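Local atomic coordinates of mannosephosphate isomerase, putative (PDB entry 1ZX5), a protein that probably catalyses the zinc-dependent interconversion of D-mannose 6-phosphate and D-fructose 6-phosphate, as a type 1 mannose-6-phosphate isomerase. Residues A[250-255]-A[275-280]; A[260-265]-A[283-288]. All blocks are in the same frame, centred on the assembly; numbering follows the deposited sequence.

Interaction 1: A[250-255]-A[275-280]. With EDO (1,2-ethanediol), chain C.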
ATOM      1  N   ASN A 250     -10.427  -7.638  -5.879  1.00 27.60           N
ATOM      2  CA  ASN A 250      -9.238  -8.098  -5.175  1.00 26.38           C
ATOM      3  C   ASN A 250      -7.987  -7.774  -6.005  1.00 25.87           C
ATOM      4  O   ASN A 250      -8.054  -7.637  -7.239  1.00 25.13           O
ATOM      5  CB  ASN A 250      -9.284  -9.612  -4.910  1.00 25.93           C
ATOM      6  CG  ASN A 250     -10.265 -10.015  -3.798  1.00 27.08           C
ATOM      7  OD1 ASN A 250     -11.313  -9.397  -3.584  1.00 29.98           O
ATOM      8  ND2 ASN A 250      -9.934 -11.077  -3.109  1.00 25.69           N
ATOM      9  N   ILE A 251      -6.856  -7.652  -5.314  1.00 24.98           N
ATOM     10  CA  ILE A 251      -5.541  -7.619  -5.943  1.00 24.41           C
ATOM     11  C   ILE A 251      -4.707  -8.670  -5.223  1.00 24.70           C
ATOM     12  O   ILE A 251      -4.742  -8.768  -4.000  1.00 24.96           O
ATOM     13  CB  ILE A 251      -4.876  -6.196  -5.884  1.00 24.41           C
ATOM     14  CG1 ILE A 251      -5.580  -5.226  -6.852  1.00 23.86           C
ATOM     15  CG2 ILE A 251      -3.363  -6.262  -6.203  1.00 23.53           C
ATOM     16  CD1 ILE A 251      -5.198  -3.745  -6.688  1.00 23.51           C
ATOM     17  N   LEU A 252      -3.979  -9.470  -5.988  1.00 24.74           N
ATOM     18  CA  LEU A 252      -3.103 -10.496  -5.435  1.00 24.87           C
ATOM     19  C   LEU A 252      -1.667 -10.062  -5.634  1.00 24.89           C
ATOM     20  O   LEU A 252      -1.304  -9.606  -6.717  1.00 25.60           O
ATOM     21  CB  LEU A 252      -3.310 -11.837  -6.167  1.00 24.11           C
ATOM     22  CG  LEU A 252      -4.724 -12.404  -6.267  1.00 25.39           C
ATOM     23  CD1 LEU A 252      -4.729 -13.640  -7.189  1.00 24.80           C
ATOM     24  CD2 LEU A 252      -5.298 -12.744  -4.876  1.00 24.44           C
ATOM     25  N   TYR A 253      -0.841 -10.214  -4.605  1.00 24.57           N
ATOM     26  CA  TYR A 253       0.588  -9.969  -4.762  1.00 23.52           C
ATOM     27  C   TYR A 253       1.351 -11.236  -4.398  1.00 23.56           C
ATOM     28  O   TYR A 253       1.167 -11.782  -3.308  1.00 23.61           O
ATOM     29  CB  TYR A 253       1.063  -8.775  -3.914  1.00 23.11           C
ATOM     30  CG  TYR A 253       2.575  -8.658  -3.924  1.00 22.94           C
ATOM     31  CD1 TYR A 253       3.246  -8.151  -5.047  1.00 22.00           C
ATOM     32  CD2 TYR A 253       3.331  -9.090  -2.838  1.00 21.56           C
ATOM     33  CE1 TYR A 253       4.640  -8.082  -5.089  1.00 22.68           C
ATOM     34  CE2 TYR A 253       4.719  -9.016  -2.855  1.00 21.76           C
ATOM     35  CZ  TYR A 253       5.366  -8.520  -3.980  1.00 24.03           C
ATOM     36  OH  TYR A 253       6.739  -8.465  -4.000  1.00 24.68           O
ATOM     37  N   ALA A 254       2.220 -11.693  -5.299  1.00 23.49           N
ATOM     38  CA  ALA A 254       3.019 -12.900  -5.052  1.00 24.00           C
ATOM     39  C   ALA A 254       4.259 -12.554  -4.229  1.00 23.96           C
ATOM     40  O   ALA A 254       5.224 -12.011  -4.753  1.00 24.32           O
ATOM     41  CB  ALA A 254       3.411 -13.577  -6.386  1.00 22.92           C
ATOM     42  N   ALA A 255       4.211 -12.840  -2.940  1.00 24.22           N
ATOM     43  CA  ALA A 255       5.303 -12.488  -2.031  1.00 25.22           C
ATOM     44  C   ALA A 255       6.454 -13.493  -2.068  1.00 26.37           C
ATOM     45  O   ALA A 255       7.614 -13.098  -2.024  1.00 27.11           O
ATOM     46  CB  ALA A 255       4.777 -12.337  -0.597  1.00 24.74           C
ATOM     47  N   CYS A 275      -1.669  -9.161  -9.496  1.00 26.60           N
ATOM     48  CA  CYS A 275      -2.723  -9.555 -10.360  1.00 27.99           C
ATOM     49  C   CYS A 275      -4.007  -8.882  -9.852  1.00 27.13           C
ATOM     50  O   CYS A 275      -4.281  -8.891  -8.655  1.00 27.33           O
ATOM     51  CB  CYS A 275      -2.783 -11.079 -10.224  1.00 28.58           C
ATOM     52  SG  CYS A 275      -4.050 -11.790 -10.985  1.00 34.72           S
ATOM     53  N   LEU A 276      -4.779  -8.295 -10.762  1.00 26.54           N
ATOM     54  CA  LEU A 276      -6.062  -7.676 -10.436  1.00 25.75           C
ATOM     55  C   LEU A 276      -7.213  -8.636 -10.778  1.00 25.46           C
ATOM     56  O   LEU A 276      -7.335  -9.098 -11.919  1.00 25.04           O
ATOM     57  CB  LEU A 276      -6.218  -6.344 -11.191  1.00 25.22           C
ATOM     58  CG  LEU A 276      -7.569  -5.606 -11.183  1.00 26.76           C
ATOM     59  CD1 LEU A 276      -7.860  -4.989  -9.830  1.00 26.26           C
ATOM     60  CD2 LEU A 276      -7.580  -4.500 -12.261  1.00 26.67           C
ATOM     61  N   VAL A 277      -8.044  -8.935  -9.780  1.00 24.85           N
ATOM     62  CA  VAL A 277      -9.159  -9.850  -9.940  1.00 24.60           C
ATOM     63  C   VAL A 277     -10.464  -9.064  -9.808  1.00 24.84           C
ATOM     64  O   VAL A 277     -10.781  -8.576  -8.721  1.00 24.94           O
ATOM     65  CB  VAL A 277      -9.124 -10.988  -8.884  1.00 24.80           C
ATOM     66  CG1 VAL A 277     -10.237 -12.022  -9.155  1.00 23.68           C
ATOM     67  CG2 VAL A 277      -7.718 -11.647  -8.817  1.00 22.41           C
ATOM     68  N   PRO A 278     -11.215  -8.920 -10.914  1.00 24.92           N
ATOM     69  CA  PRO A 278     -12.521  -8.248 -10.841  1.00 25.17           C
ATOM     70  C   PRO A 278     -13.519  -8.997  -9.951  1.00 25.15           C
ATOM     71  O   PRO A 278     -13.453 -10.226  -9.844  1.00 25.02           O
ATOM     72  CB  PRO A 278     -13.006  -8.227 -12.304  1.00 25.09           C
ATOM     73  CG  PRO A 278     -11.763  -8.439 -13.137  1.00 25.32           C
ATOM     74  CD  PRO A 278     -10.893  -9.349 -12.290  1.00 24.86           C
ATOM     75  N   ALA A 279     -14.425  -8.247  -9.323  1.00 25.22           N
ATOM     76  CA  ALA A 279     -15.509  -8.807  -8.498  1.00 25.58           C
ATOM     77  C   ALA A 279     -16.374  -9.836  -9.209  1.00 25.65           C
ATOM     78  O   ALA A 279     -16.985 -10.687  -8.558  1.00 26.35           O
ATOM     79  CB  ALA A 279     -16.385  -7.700  -7.963  1.00 25.38           C
ATOM     80  N   SER A 280     -16.438  -9.759 -10.537  1.00 25.71           N
ATOM     81  CA  SER A 280     -17.207 -10.724 -11.327  1.00 25.63           C
ATOM     82  C   SER A 280     -16.625 -12.148 -11.288  1.00 25.50           C
ATOM     83  O   SER A 280     -17.241 -13.075 -11.784  1.00 25.35           O
ATOM     84  CB  SER A 280     -17.358 -10.248 -12.775  1.00 25.75           C
ATOM     85  OG  SER A 280     -16.093 -10.090 -13.401  1.00 26.54           O
TER
HETATM   86  C1  EDO C 800       9.440 -10.705  -0.495  1.00 44.06           C
HETATM   87  O1  EDO C 800      10.751 -10.254  -0.892  1.00 43.78           O
HETATM   88  C2  EDO C 800       8.365  -9.841  -1.168  1.00 42.94           C
HETATM   89  O2  EDO C 800       8.101 -10.306  -2.493  1.00 41.58           O
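In the C-terminal cupin domain, strands 250-256 and 274-277 form the antiparallel edge of a sheet, and Ile251 and Leu276 are directly paired on the two strands, as a non-hydrogen-bonded pair. Two hydrogen-bonded pairs enclose them. Asn250 N and Val277 O lie 3.0 Å apart in a nearly straight bond (174°), and the return bond runs from Val277 N to Asn250 O. At the Leu252-Cys275 pair the shorter link is Leu252 N to Cys275 O, 2.7 Å. Cys275 O also receives the CA-H of Ile251, at 3.2 Å from Ile251 CA.

The side chains separate onto two faces. On one, with Leu276 CG anti to the backbone N (chi1 171°), the turn about the next bond (chi2 72°) brings the CD1 methyl to Ile251 CG1, 3.8 Å away; helix 61-73 covers Leu276 through Met61, Leu64 and Leu72. On the other face, Leu252 slants diagonally across to Val277, its CD1 lying 3.9 Å from Val277 CG2. Beyond the residues paired with 275-277, a 1,2-ethanediol, probably from the crystallisation liquor, bridges two residues of the longer strand: Tyr253 OH donates to its O2 at 2.7 Å, and that same O2 donates to Ala255 O.

Interaction 2: A[260-265]-A[283-288]; sequences ILRGKE and SFTVES
Leu261 and Val286 pack side by side on the buried face of an antiparallel strand pair in the cupin domain, whereas Arg262, Thr285 and Glu287 line its more open, watered face. On the tight side Leu261 CD2 reaches Val286 CG1 at 3.5 Å. Next along, Phe284 holds its CG between its backbone N and carbonyl carbon (chi1 56°), which leads the ring away from 260-265 while its CB stays 3.2 Å from Arg262 O. The ring meets that of Phe7 edge-to-face, and strand 240-244 flanks the other edge of 283-288.

Backbone hydrogen bonds join Ile260 to Glu287 and Arg262 to Thr285 in both directions; the most bent of the four, Glu287 N to Ile260 O, has an angle of 138° at the hydrogen.

Across the looser face the extended Arg262 chain runs diagonally to Glu287. Arg262 NH1 forms a salt bridge to Glu287 OE1 at 2.8 Å, with OE1 close to the guanidinium plane but approached from above the carboxylate, the two planes being 53° apart. Ile260 CG2 lies over one guanidinium face, displaced toward its rim. One water joins Arg262 NH1, Ile260 O and Thr285 OG1; a second accepts from Arg262 NH2 and donates to Glu287 OE1, 2.7 Å away.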
ATOM      1  N   ILE A 260       0.313 -20.927 -10.164  1.00 23.40           N
ATOM      2  CA  ILE A 260      -0.600 -21.114 -11.298  1.00 23.73           C
ATOM      3  C   ILE A 260      -2.002 -20.721 -10.822  1.00 24.03           C
ATOM      4  O   ILE A 260      -2.436 -21.138  -9.751  1.00 24.00           O
ATOM      5  CB  ILE A 260      -0.539 -22.567 -11.859  1.00 24.05           C
ATOM      6  CG1 ILE A 260       0.881 -22.845 -12.392  1.00 23.98           C
ATOM      7  CG2 ILE A 260      -1.609 -22.795 -12.950  1.00 21.67           C
ATOM      8  CD1 ILE A 260       1.174 -24.304 -12.653  1.00 26.66           C
ATOM      9  N   LEU A 261      -2.671 -19.872 -11.598  1.00 24.13           N
ATOM     10  CA  LEU A 261      -3.971 -19.323 -11.232  1.00 24.50           C
ATOM     11  C   LEU A 261      -5.010 -19.924 -12.162  1.00 24.76           C
ATOM     12  O   LEU A 261      -4.809 -19.960 -13.379  1.00 25.46           O
ATOM     13  CB  LEU A 261      -3.974 -17.781 -11.344  1.00 24.70           C
ATOM     14  CG  LEU A 261      -2.842 -16.941 -10.706  1.00 25.30           C
ATOM     15  CD1 LEU A 261      -2.993 -15.430 -10.985  1.00 24.28           C
ATOM     16  CD2 LEU A 261      -2.733 -17.192  -9.210  1.00 23.22           C
ATOM     17  N   ARG A 262      -6.106 -20.418 -11.602  1.00 24.38           N
ATOM     18  CA  ARG A 262      -7.168 -21.024 -12.420  1.00 24.48           C
ATOM     19  C   ARG A 262      -8.513 -20.436 -12.019  1.00 24.12           C
ATOM     20  O   ARG A 262      -8.982 -20.644 -10.899  1.00 23.71           O
ATOM     21  CB  ARG A 262      -7.184 -22.557 -12.284  1.00 23.41           C
ATOM     22  CG  ARG A 262      -5.888 -23.242 -12.713  1.00 25.19           C
ATOM     23  CD  ARG A 262      -5.968 -24.766 -12.560  1.00 25.31           C
ATOM     24  NE  ARG A 262      -4.790 -25.436 -13.117  1.00 29.65           N
ATOM     25  CZ  ARG A 262      -3.639 -25.689 -12.469  1.00 31.54           C
ATOM     26  NH1 ARG A 262      -3.440 -25.323 -11.185  1.00 27.98           N
ATOM     27  NH2 ARG A 262      -2.666 -26.324 -13.124  1.00 30.84           N
ATOM     28  N   GLY A 263      -9.103 -19.683 -12.939  1.00 24.50           N
ATOM     29  CA  GLY A 263     -10.400 -19.054 -12.748  1.00 25.24           C
ATOM     30  C   GLY A 263     -11.217 -19.301 -13.998  1.00 26.27           C
ATOM     31  O   GLY A 263     -11.414 -20.444 -14.408  1.00 26.70           O
ATOM     32  N   LYS A 264     -11.690 -18.238 -14.631  1.00 27.12           N
ATOM     33  CA  LYS A 264     -12.383 -18.412 -15.902  1.00 27.90           C
ATOM     34  C   LYS A 264     -11.370 -18.808 -16.984  1.00 27.75           C
ATOM     35  O   LYS A 264     -11.697 -19.549 -17.904  1.00 27.76           O
ATOM     36  CB  LYS A 264     -13.169 -17.157 -16.259  1.00 28.36           C
ATOM     37  CG  LYS A 264     -14.336 -16.933 -15.298  1.00 30.54           C
ATOM     38  CD  LYS A 264     -15.233 -15.781 -15.711  1.00 33.74           C
ATOM     39  CE  LYS A 264     -14.492 -14.467 -15.673  1.00 34.36           C
ATOM     40  NZ  LYS A 264     -15.410 -13.353 -16.072  1.00 37.55           N
ATOM     41  N   GLU A 265     -10.134 -18.331 -16.833  1.00 27.26           N
ATOM     42  CA  GLU A 265      -9.015 -18.764 -17.656  1.00 26.83           C
ATOM     43  C   GLU A 265      -7.850 -19.129 -16.729  1.00 26.93           C
ATOM     44  O   GLU A 265      -7.940 -18.949 -15.518  1.00 27.01           O
ATOM     45  CB  GLU A 265      -8.642 -17.670 -18.672  1.00 26.78           C
ATOM     46  CG  GLU A 265      -7.835 -16.480 -18.120  1.00 26.72           C
ATOM     47  CD  GLU A 265      -8.624 -15.507 -17.210  1.00 27.91           C
ATOM     48  OE1 GLU A 265      -9.878 -15.575 -17.137  1.00 27.72           O
ATOM     49  OE2 GLU A 265      -7.964 -14.651 -16.567  1.00 26.49           O
ATOM     50  N   SER A 283     -14.675 -16.944  -7.315  1.00 26.43           N
ATOM     51  CA  SER A 283     -13.558 -17.676  -6.749  1.00 26.52           C
ATOM     52  C   SER A 283     -12.684 -18.301  -7.827  1.00 26.07           C
ATOM     53  O   SER A 283     -13.058 -18.367  -8.997  1.00 26.64           O
ATOM     54  CB  SER A 283     -14.041 -18.763  -5.796  1.00 26.19           C
ATOM     55  OG  SER A 283     -14.787 -19.708  -6.504  1.00 28.02           O
ATOM     56  N   PHE A 284     -11.520 -18.773  -7.402  1.00 25.08           N
ATOM     57  CA  PHE A 284     -10.520 -19.322  -8.296  1.00 24.34           C
ATOM     58  C   PHE A 284      -9.553 -20.125  -7.435  1.00 23.89           C
ATOM     59  O   PHE A 284      -9.584 -20.032  -6.197  1.00 23.40           O
ATOM     60  CB  PHE A 284      -9.788 -18.178  -9.022  1.00 24.04           C
ATOM     61  CG  PHE A 284      -9.163 -17.160  -8.092  1.00 23.59           C
ATOM     62  CD1 PHE A 284      -7.836 -17.285  -7.696  1.00 24.25           C
ATOM     63  CD2 PHE A 284      -9.903 -16.079  -7.613  1.00 23.61           C
ATOM     64  CE1 PHE A 284      -7.247 -16.341  -6.848  1.00 24.13           C
ATOM     65  CE2 PHE A 284      -9.331 -15.149  -6.747  1.00 24.62           C
ATOM     66  CZ  PHE A 284      -7.994 -15.278  -6.371  1.00 24.55           C
ATOM     67  N   THR A 285      -8.693 -20.906  -8.075  1.00 23.46           N
ATOM     68  CA  THR A 285      -7.630 -21.569  -7.330  1.00 23.80           C
ATOM     69  C   THR A 285      -6.253 -20.991  -7.638  1.00 24.20           C
ATOM     70  O   THR A 285      -6.011 -20.453  -8.725  1.00 24.21           O
ATOM     71  CB  THR A 285      -7.619 -23.100  -7.542  1.00 23.74           C
ATOM     72  OG1 THR A 285      -7.299 -23.398  -8.908  1.00 24.19           O
ATOM     73  CG2 THR A 285      -8.960 -23.714  -7.165  1.00 22.26           C
ATOM     74  N   VAL A 286      -5.370 -21.081  -6.646  1.00 24.76           N
ATOM     75  CA  VAL A 286      -3.951 -20.780  -6.804  1.00 24.89           C
ATOM     76  C   VAL A 286      -3.172 -22.048  -6.438  1.00 24.85           C
ATOM     77  O   VAL A 286      -3.569 -22.791  -5.534  1.00 24.39           O
ATOM     78  CB  VAL A 286      -3.500 -19.544  -5.970  1.00 25.11           C
ATOM     79  CG1 VAL A 286      -4.372 -18.355  -6.312  1.00 26.27           C
ATOM     80  CG2 VAL A 286      -3.598 -19.806  -4.476  1.00 25.51           C
ATOM     81  N   GLU A 287      -2.090 -22.319  -7.170  1.00 24.57           N
ATOM     82  CA  GLU A 287      -1.315 -23.518  -6.923  1.00 24.18           C
ATOM     83  C   GLU A 287       0.171 -23.220  -6.843  1.00 24.69           C
ATOM     84  O   GLU A 287       0.748 -22.608  -7.744  1.00 24.41           O
ATOM     85  CB  GLU A 287      -1.586 -24.578  -7.995  1.00 23.97           C
ATOM     86  CG  GLU A 287      -0.979 -25.919  -7.660  1.00 22.63           C
ATOM     87  CD  GLU A 287      -0.829 -26.816  -8.872  1.00 25.84           C
ATOM     88  OE1 GLU A 287      -1.061 -26.340 -10.000  1.00 28.12           O
ATOM     89  OE2 GLU A 287      -0.494 -28.008  -8.697  1.00 26.93           O
ATOM     90  N   SER A 288       0.795 -23.710  -5.777  1.00 25.14           N
ATOM     91  CA  SER A 288       2.203 -23.461  -5.525  1.00 25.91           C
ATOM     92  C   SER A 288       2.793 -24.603  -4.712  1.00 26.48           C
ATOM     93  O   SER A 288       2.128 -25.157  -3.830  1.00 26.63           O
ATOM     94  CB  SER A 288       2.358 -22.138  -4.764  1.00 26.19           C
ATOM     95  OG  SER A 288       3.715 -21.796  -4.597  1.00 27.18           O
TER
HETATM   96  O   HOH W   1      -4.616 -23.277  -9.538  1.00 19.13           O
HETATM   97  O   HOH W   2       0.085 -27.430 -12.149  1.00 22.31           O

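Interactions 1 and 2 have centres about 11 Å apart and lie in two neighbouring sheets of the cupin domain whose strands alternate along the chain: 250-256 leads into 259-262, and 274-277 into 283-288. Side chains from both sheets meet between them. Leu252 CD1 touches Phe284 CE1 at 3.7 Å, Val277 CG1 comes within 4.0 Å of Phe284 CE2, and Cys275 SG packs against Leu261 CD1 at 3.8 Å. The apolar face of 260-265/283-288 is thus buried against 250-255/275-280, while its salt bridge lies on the other face. Neither contact contributes to the fructofuranose pocket, which is formed by residues 95-97 and 150-154.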